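AvrA (Salmonella typhimurium, PDB 6BE0) probably transfers acetyl groups from acetyl-CoA to serine and threonine side chains of target proteins, as a YopJ-family bacterial effector that binds inositol hexakisphosphate. Local coordinates at residues T67-M72 / L88-S93; R113-M118 / A192-L197. All coordinates share one frame; numbering follows the deposited sequence.

Contact 1: T67-M72 / L88-S93; sequences TDLEMM and LKFVMS
Phe90 on the edge strand 88-91 reaches its ring between Leu69 and Met72 of helix 65-82, and these three side chains carry the contact. The two helix residues meet the ring in different ways. Met72 lays its CG over one face: the carbon lies 3.9 Å from the ring centroid and 16° off the normal, a CH-pi contact displaced toward the rim, where CD1 of Phe90 is 3.8 Å from CG of Met72. Leu69 comes instead to the rim, near the ring plane, with CD1 3.6 Å from CZ of Phe90. Each of the two helix side chains crosses the aromatic one at about a right angle.

Torsions explain the reach. With CG of Phe90 anti to the backbone N (chi1 176°), the ring extends from the strand toward the helix. Met72 also starts from the anti position, which lays CG on the ring; bends at chi2 and chi3 then carry SD and CE away, SD onto Leu115 of the neighbouring strand. A flexible, unbranched methionine suits this place because it can serve two neighbours at once, while the forked end of leucine offers a methyl to a ring edge.

No hydrogen bond joins the two segments; the association is apolar and only partly buried. Polar groups nearby are held by others: Asp68 forms a salt bridge with Arg292 and a hydrogen bond with Tyr296, both on helix 287-300, and Ser93 N-caps helix 94-106 by accepting from the N of Glu96.

The arrangement is helix-on-sheet packing of an alpha/beta fold, in which helix 65-82 covers one face of the mixed sheet at one of its outer strands, 88-91, within the YopJ acetyltransferase family region, which belongs to the CA-peptidase clan.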
loop_
_atom_site.group_PDB
_atom_site.type_symbol
_atom_site.label_atom_id
_atom_site.label_comp_id
_atom_site.label_asym_id
_atom_site.label_seq_id
_atom_site.Cartn_x
_atom_site.Cartn_y
_atom_site.Cartn_z
ATOM N N THR A 67 -5.986 -12.215 -10.107
ATOM C CA THR A 67 -6.793 -11.274 -10.875
ATOM C C THR A 67 -6.272 -9.852 -10.680
ATOM O O THR A 67 -6.172 -9.087 -11.640
ATOM C CB THR A 67 -8.282 -11.342 -10.481
ATOM O OG1 THR A 67 -8.764 -12.680 -10.663
ATOM C CG2 THR A 67 -9.113 -10.386 -11.336
ATOM N N ASP A 68 -5.936 -9.503 -9.441
ATOM C CA ASP A 68 -5.343 -8.200 -9.153
ATOM C C ASP A 68 -4.095 -7.983 -10.001
ATOM O O ASP A 68 -3.919 -6.921 -10.594
ATOM C CB ASP A 68 -4.990 -8.071 -7.670
ATOM C CG ASP A 68 -6.209 -7.853 -6.791
ATOM O OD1 ASP A 68 -7.296 -7.541 -7.324
ATOM O OD2 ASP A 68 -6.070 -7.978 -5.556
ATOM N N LEU A 69 -3.236 -8.999 -10.060
ATOM C CA LEU A 69 -2.017 -8.922 -10.858
ATOM C C LEU A 69 -2.343 -8.627 -12.318
ATOM O O LEU A 69 -1.730 -7.756 -12.934
ATOM C CB LEU A 69 -1.219 -10.223 -10.760
ATOM C CG LEU A 69 0.136 -10.200 -11.475
ATOM C CD1 LEU A 69 1.114 -9.285 -10.750
ATOM C CD2 LEU A 69 0.711 -11.601 -11.613
ATOM N N GLU A 70 -3.312 -9.354 -12.864
ATOM C CA GLU A 70 -3.700 -9.190 -14.261
ATOM C C GLU A 70 -4.264 -7.799 -14.534
ATOM O O GLU A 70 -3.997 -7.207 -15.580
ATOM C CB GLU A 70 -4.731 -10.251 -14.657
ATOM C CG GLU A 70 -4.176 -11.667 -14.720
ATOM C CD GLU A 70 -5.242 -12.700 -15.034
ATOM O OE1 GLU A 70 -6.203 -12.367 -15.761
ATOM O OE2 GLU A 70 -5.120 -13.847 -14.551
ATOM N N MET A 71 -5.041 -7.281 -13.588
ATOM C CA MET A 71 -5.699 -5.990 -13.753
ATOM C C MET A 71 -4.771 -4.812 -13.469
ATOM O O MET A 71 -5.068 -3.678 -13.847
ATOM C CB MET A 71 -6.917 -5.891 -12.829
ATOM C CG MET A 71 -8.025 -6.889 -13.120
ATOM S SD MET A 71 -8.583 -6.871 -14.832
ATOM C CE MET A 71 -9.019 -5.146 -15.034
ATOM N N MET A 72 -3.649 -5.081 -12.809
ATOM C CA MET A 72 -2.825 -4.015 -12.241
ATOM C C MET A 72 -2.328 -2.992 -13.268
ATOM O O MET A 72 -2.355 -1.794 -12.994
ATOM C CB MET A 72 -1.627 -4.614 -11.501
ATOM C CG MET A 72 -0.978 -3.656 -10.511
ATOM S SD MET A 72 -2.141 -3.015 -9.286
ATOM C CE MET A 72 -2.578 -4.511 -8.408
ATOM N N LEU A 88 3.258 6.668 -10.795
ATOM C CA LEU A 88 3.224 5.280 -10.356
ATOM C C LEU A 88 3.720 4.342 -11.449
ATOM O O LEU A 88 3.332 4.465 -12.612
ATOM C CB LEU A 88 1.808 4.886 -9.932
ATOM C CG LEU A 88 1.659 3.497 -9.304
ATOM C CD1 LEU A 88 2.545 3.350 -8.071
ATOM C CD2 LEU A 88 0.205 3.236 -8.947
ATOM N N LYS A 89 4.589 3.414 -11.060
ATOM C CA LYS A 89 5.100 2.387 -11.959
ATOM C C LYS A 89 4.827 1.003 -11.385
ATOM O O LYS A 89 4.972 0.783 -10.183
ATOM C CB LYS A 89 6.603 2.567 -12.193
ATOM C CG LYS A 89 6.968 3.709 -13.128
ATOM C CD LYS A 89 6.543 3.408 -14.555
ATOM C CE LYS A 89 7.130 4.401 -15.541
ATOM N NZ LYS A 89 6.634 4.146 -16.920
ATOM N N PHE A 90 4.424 0.078 -12.247
ATOM C CA PHE A 90 4.243 -1.311 -11.848
ATOM C C PHE A 90 5.441 -2.132 -12.299
ATOM O O PHE A 90 5.737 -2.212 -13.492
ATOM C CB PHE A 90 2.950 -1.882 -12.434
ATOM C CG PHE A 90 2.748 -3.344 -12.148
ATOM C CD1 PHE A 90 2.813 -3.826 -10.851
ATOM C CD2 PHE A 90 2.481 -4.233 -13.174
ATOM C CE1 PHE A 90 2.626 -5.171 -10.585
ATOM C CE2 PHE A 90 2.290 -5.577 -12.916
ATOM C CZ PHE A 90 2.363 -6.046 -11.619
ATOM N N VAL A 91 6.133 -2.725 -11.332
ATOM C CA VAL A 91 7.299 -3.555 -11.606
ATOM C C VAL A 91 7.030 -4.967 -11.102
ATOM O O VAL A 91 6.308 -5.158 -10.124
ATOM C CB VAL A 91 8.575 -2.982 -10.956
ATOM C CG1 VAL A 91 8.929 -1.643 -11.587
ATOM C CG2 VAL A 91 8.399 -2.836 -9.451
ATOM N N MET A 92 7.614 -5.952 -11.774
ATOM C CA MET A 92 7.239 -7.343 -11.572
ATOM C C MET A 92 8.337 -8.147 -10.884
ATOM O O MET A 92 8.285 -9.376 -10.843
ATOM C CB MET A 92 6.879 -7.966 -12.919
ATOM C CG MET A 92 6.014 -7.045 -13.770
ATOM S SD MET A 92 5.215 -7.860 -15.163
ATOM C CE MET A 92 3.952 -8.809 -14.305
ATOM N N SER A 93 9.328 -7.446 -10.341
ATOM C CA SER A 93 10.379 -8.086 -9.557
ATOM C C SER A 93 11.190 -7.047 -8.794
ATOM O O SER A 93 11.142 -5.857 -9.104
ATOM C CB SER A 93 11.306 -8.911 -10.451
ATOM O OG SER A 93 12.101 -8.075 -11.273
#

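Contact 2: R113-M118 / A192-L197. With IHP (inositol hexakisphosphate), chain B.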
loop_
_atom_site.group_PDB
_atom_site.type_symbol
_atom_site.label_atom_id
_atom_site.label_comp_id
_atom_site.label_asym_id
_atom_site.label_seq_id
_atom_site.Cartn_x
_atom_site.Cartn_y
_atom_site.Cartn_z
ATOM N N ARG A 113 6.332 6.534 -7.140
ATOM C CA ARG A 113 5.905 5.355 -6.397
ATOM C C ARG A 113 5.995 4.113 -7.267
ATOM O O ARG A 113 5.944 4.195 -8.493
ATOM C CB ARG A 113 4.476 5.521 -5.875
ATOM C CG ARG A 113 4.342 6.543 -4.767
ATOM C CD ARG A 113 4.104 7.935 -5.322
ATOM N NE ARG A 113 4.400 8.972 -4.340
ATOM C CZ ARG A 113 4.409 10.274 -4.605
ATOM N NH1 ARG A 113 4.138 10.711 -5.830
ATOM N NH2 ARG A 113 4.692 11.142 -3.643
ATOM N N PHE A 114 6.129 2.963 -6.618
ATOM C CA PHE A 114 6.266 1.697 -7.321
ATOM C C PHE A 114 5.410 0.617 -6.688
ATOM O O PHE A 114 5.516 0.373 -5.490
ATOM C CB PHE A 114 7.725 1.243 -7.322
ATOM C CG PHE A 114 8.671 2.236 -7.929
ATOM C CD1 PHE A 114 9.293 3.191 -7.142
ATOM C CD2 PHE A 114 8.946 2.210 -9.286
ATOM C CE1 PHE A 114 10.168 4.103 -7.698
ATOM C CE2 PHE A 114 9.819 3.121 -9.848
ATOM C CZ PHE A 114 10.431 4.068 -9.052
ATOM N N LEU A 115 4.562 -0.020 -7.489
ATOM C CA LEU A 115 3.947 -1.280 -7.093
ATOM C C LEU A 115 4.861 -2.401 -7.553
ATOM O O LEU A 115 5.090 -2.569 -8.752
ATOM C CB LEU A 115 2.550 -1.451 -7.692
ATOM C CG LEU A 115 1.461 -0.473 -7.252
ATOM C CD1 LEU A 115 0.111 -0.975 -7.733
ATOM C CD2 LEU A 115 1.451 -0.274 -5.744
ATOM N N VAL A 116 5.386 -3.158 -6.597
ATOM C CA VAL A 116 6.363 -4.198 -6.892
ATOM C C VAL A 116 5.874 -5.569 -6.443
ATOM O O VAL A 116 5.514 -5.766 -5.285
ATOM C CB VAL A 116 7.729 -3.892 -6.225
ATOM C CG1 VAL A 116 7.565 -3.604 -4.731
ATOM C CG2 VAL A 116 8.721 -5.031 -6.466
ATOM N N ASN A 117 5.856 -6.512 -7.381
ATOM C CA ASN A 117 5.633 -7.910 -7.048
ATOM C C ASN A 117 6.946 -8.527 -6.590
ATOM O O ASN A 117 7.834 -8.792 -7.400
ATOM C CB ASN A 117 5.069 -8.683 -8.239
ATOM C CG ASN A 117 4.719 -10.118 -7.885
ATOM O OD1 ASN A 117 4.711 -10.497 -6.713
ATOM N ND2 ASN A 117 4.420 -10.922 -8.898
ATOM N N MET A 118 7.066 -8.750 -5.286
ATOM C CA MET A 118 8.320 -9.202 -4.700
ATOM C C MET A 118 8.471 -10.712 -4.825
ATOM O O MET A 118 9.583 -11.235 -4.804
ATOM C CB MET A 118 8.400 -8.784 -3.231
ATOM C CG MET A 118 7.860 -7.385 -2.955
ATOM S SD MET A 118 8.854 -6.460 -1.774
ATOM C CE MET A 118 10.034 -5.712 -2.878
ATOM N N ALA A 192 -3.943 1.503 -3.171
ATOM C CA ALA A 192 -4.593 2.573 -2.423
ATOM C C ALA A 192 -3.559 3.452 -1.729
ATOM O O ALA A 192 -3.616 4.679 -1.814
ATOM C CB ALA A 192 -5.566 1.995 -1.408
ATOM N N LEU A 193 -2.615 2.813 -1.042
ATOM C CA LEU A 193 -1.550 3.529 -0.351
ATOM C C LEU A 193 -0.722 4.366 -1.323
ATOM O O LEU A 193 -0.295 5.470 -0.992
ATOM C CB LEU A 193 -0.645 2.548 0.395
ATOM C CG LEU A 193 -1.262 1.857 1.614
ATOM C CD1 LEU A 193 -0.321 0.788 2.149
ATOM C CD2 LEU A 193 -1.609 2.861 2.699
ATOM N N ALA A 194 -0.501 3.835 -2.522
ATOM C CA ALA A 194 0.265 4.543 -3.543
ATOM C C ALA A 194 -0.345 5.913 -3.822
ATOM O O ALA A 194 0.366 6.914 -3.907
ATOM C CB ALA A 194 0.334 3.723 -4.820
ATOM N N LYS A 195 -1.666 5.948 -3.955
ATOM C CA LYS A 195 -2.370 7.195 -4.222
ATOM C C LYS A 195 -2.349 8.109 -2.998
ATOM O O LYS A 195 -2.288 9.329 -3.131
ATOM C CB LYS A 195 -3.810 6.911 -4.662
ATOM C CG LYS A 195 -3.965 6.771 -6.175
ATOM C CD LYS A 195 -4.783 5.549 -6.577
ATOM C CE LYS A 195 -6.259 5.707 -6.249
ATOM N NZ LYS A 195 -7.060 4.557 -6.762
ATOM N N LYS A 196 -2.387 7.517 -1.808
ATOM C CA LYS A 196 -2.320 8.292 -0.573
ATOM C C LYS A 196 -0.921 8.865 -0.344
ATOM O O LYS A 196 -0.773 9.946 0.227
ATOM C CB LYS A 196 -2.734 7.433 0.624
ATOM C CG LYS A 196 -4.220 7.099 0.672
ATOM C CD LYS A 196 -5.063 8.341 0.934
ATOM C CE LYS A 196 -6.544 8.009 1.028
ATOM N NZ LYS A 196 -7.109 7.563 -0.278
ATOM N N LEU A 197 0.104 8.139 -0.787
ATOM C CA LEU A 197 1.479 8.619 -0.685
ATOM C C LEU A 197 1.645 9.935 -1.443
ATOM O O LEU A 197 2.460 10.781 -1.070
ATOM C CB LEU A 197 2.462 7.575 -1.222
ATOM C CG LEU A 197 2.725 6.351 -0.341
ATOM C CD1 LEU A 197 3.481 5.286 -1.125
ATOM C CD2 LEU A 197 3.492 6.733 0.913
HETATM C C1 IHP B . -11.078 9.251 -2.549
HETATM C C2 IHP B . -10.516 7.840 -2.432
HETATM C C3 IHP B . -11.361 6.989 -1.499
HETATM C C4 IHP B . -12.814 7.001 -1.927
HETATM C C5 IHP B . -13.337 8.421 -1.822
HETATM C C6 IHP B . -12.585 9.332 -2.782
HETATM O O11 IHP B . -10.385 9.918 -3.590
HETATM P P1 IHP B . -9.251 10.965 -3.187
HETATM O O21 IHP B . -8.085 10.834 -4.142
HETATM O O31 IHP B . -8.753 10.704 -1.782
HETATM O O41 IHP B . -9.814 12.359 -3.273
HETATM O O12 IHP B . -10.426 7.229 -3.738
HETATM P P2 IHP B . -9.012 6.830 -4.330
HETATM O O22 IHP B . -8.062 8.003 -4.278
HETATM O O32 IHP B . -8.406 5.694 -3.542
HETATM O O42 IHP B . -9.176 6.402 -5.771
HETATM O O13 IHP B . -10.852 5.654 -1.465
HETATM P P3 IHP B . -10.153 5.122 -0.136
HETATM O O23 IHP B . -8.967 4.261 -0.496
HETATM O O33 IHP B . -9.680 6.269 0.727
HETATM O O43 IHP B . -11.132 4.289 0.648
HETATM O O14 IHP B . -13.584 6.064 -1.150
HETATM P P4 IHP B . -13.958 6.259 0.406
HETATM O O24 IHP B . -13.722 4.959 1.141
HETATM O O34 IHP B . -13.128 7.342 1.057
HETATM O O44 IHP B . -15.417 6.600 0.538
HETATM O O15 IHP B . -14.740 8.490 -2.081
HETATM P P5 IHP B . -15.598 9.598 -1.342
HETATM O O25 IHP B . -14.689 10.666 -0.772
HETATM O O35 IHP B . -16.549 10.224 -2.331
HETATM O O45 IHP B . -16.394 8.989 -0.214
HETATM O O16 IHP B . -12.910 9.005 -4.132
HETATM P P6 IHP B . -13.344 10.146 -5.109
HETATM O O26 IHP B . -13.912 9.547 -6.369
HETATM O O36 IHP B . -14.389 11.014 -4.457
HETATM O O46 IHP B . -12.154 10.997 -5.479
HETATM O O HOH W 1 5.117 10.672 -0.824
#
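Arg113 and Leu197 run past each other in opposite directions, and the methylenes and NE of the arginine make the closer side of this buried contact. CG of Arg113 lies 3.9 Å from CD1 of Leu197, and NE of Arg113 is at the same distance from CB of Leu197. With CG anti to its own carbonyl carbon (chi1 -70°) and a bend at chi2, the arginine lies alongside the Leu197 side chain. Arginine suits the place because its methylenes pack against leucine while its charged end finds polar partners: NE makes a salt bridge with Asp129 and NH1 donates to the carbonyl of Leu86. That pairing probably stabilises the buried charge and limits rotation of the guanidinium.

Beyond this the packing is looser. CD2 of Leu115 approaches CB of Ala194 to 4.3 Å, the small alanine letting the helix backbone come near the strand. At the arginine tip a water lies at the guanidinium edge, in its plane: it accepts from NH2 of Arg113 at 2.9 Å and is 2.7 Å from O of Leu197, to which it probably donates.

On the face of the helix turned from the strand, two long, flexible lysines extend to inositol hexakisphosphate. NZ of Lys196 donates to O33 of the ligand at 3.0 Å, whereas the bond from NZ of Lys195 to its O42 is weak; Lys195 also forms a salt bridge with Glu295. Lys238, Lys263, Lys291 and His239 add further bonds to this polyphosphate.

Strand 113-117 and helix 192-197 are nearly antiparallel, at 171°, with their axes 9.0 Å apart at closest approach. Helix 186-199 lies on one sheet face beside helix 65-82, where Lys195 touches Ala79 and Leu115 meets Val76, while Phe114 points to helix 94-106 on the other.

In the fold
Contacts 1 and 2 follow each other along the chain, the first closing before the second opens, and their centres lie 10 Å apart. They share the five-stranded mixed sheet: strands 88-91 and 111-117 are parallel neighbours, joined by probable backbone hydrogen bonds from Val91 N to Leu115 O and from Leu115 N to Lys89 O. Helices 65-82 and 186-199 cover the same face, and SD of Met72 packs 3.4 Å from CD1 of Leu115, making the two contacts one continuous layer. Contact 1 lies nearer the periphery and contact 2 near the chain centre, where helix 186-199 connects the sheet to the inositol hexakisphosphate site.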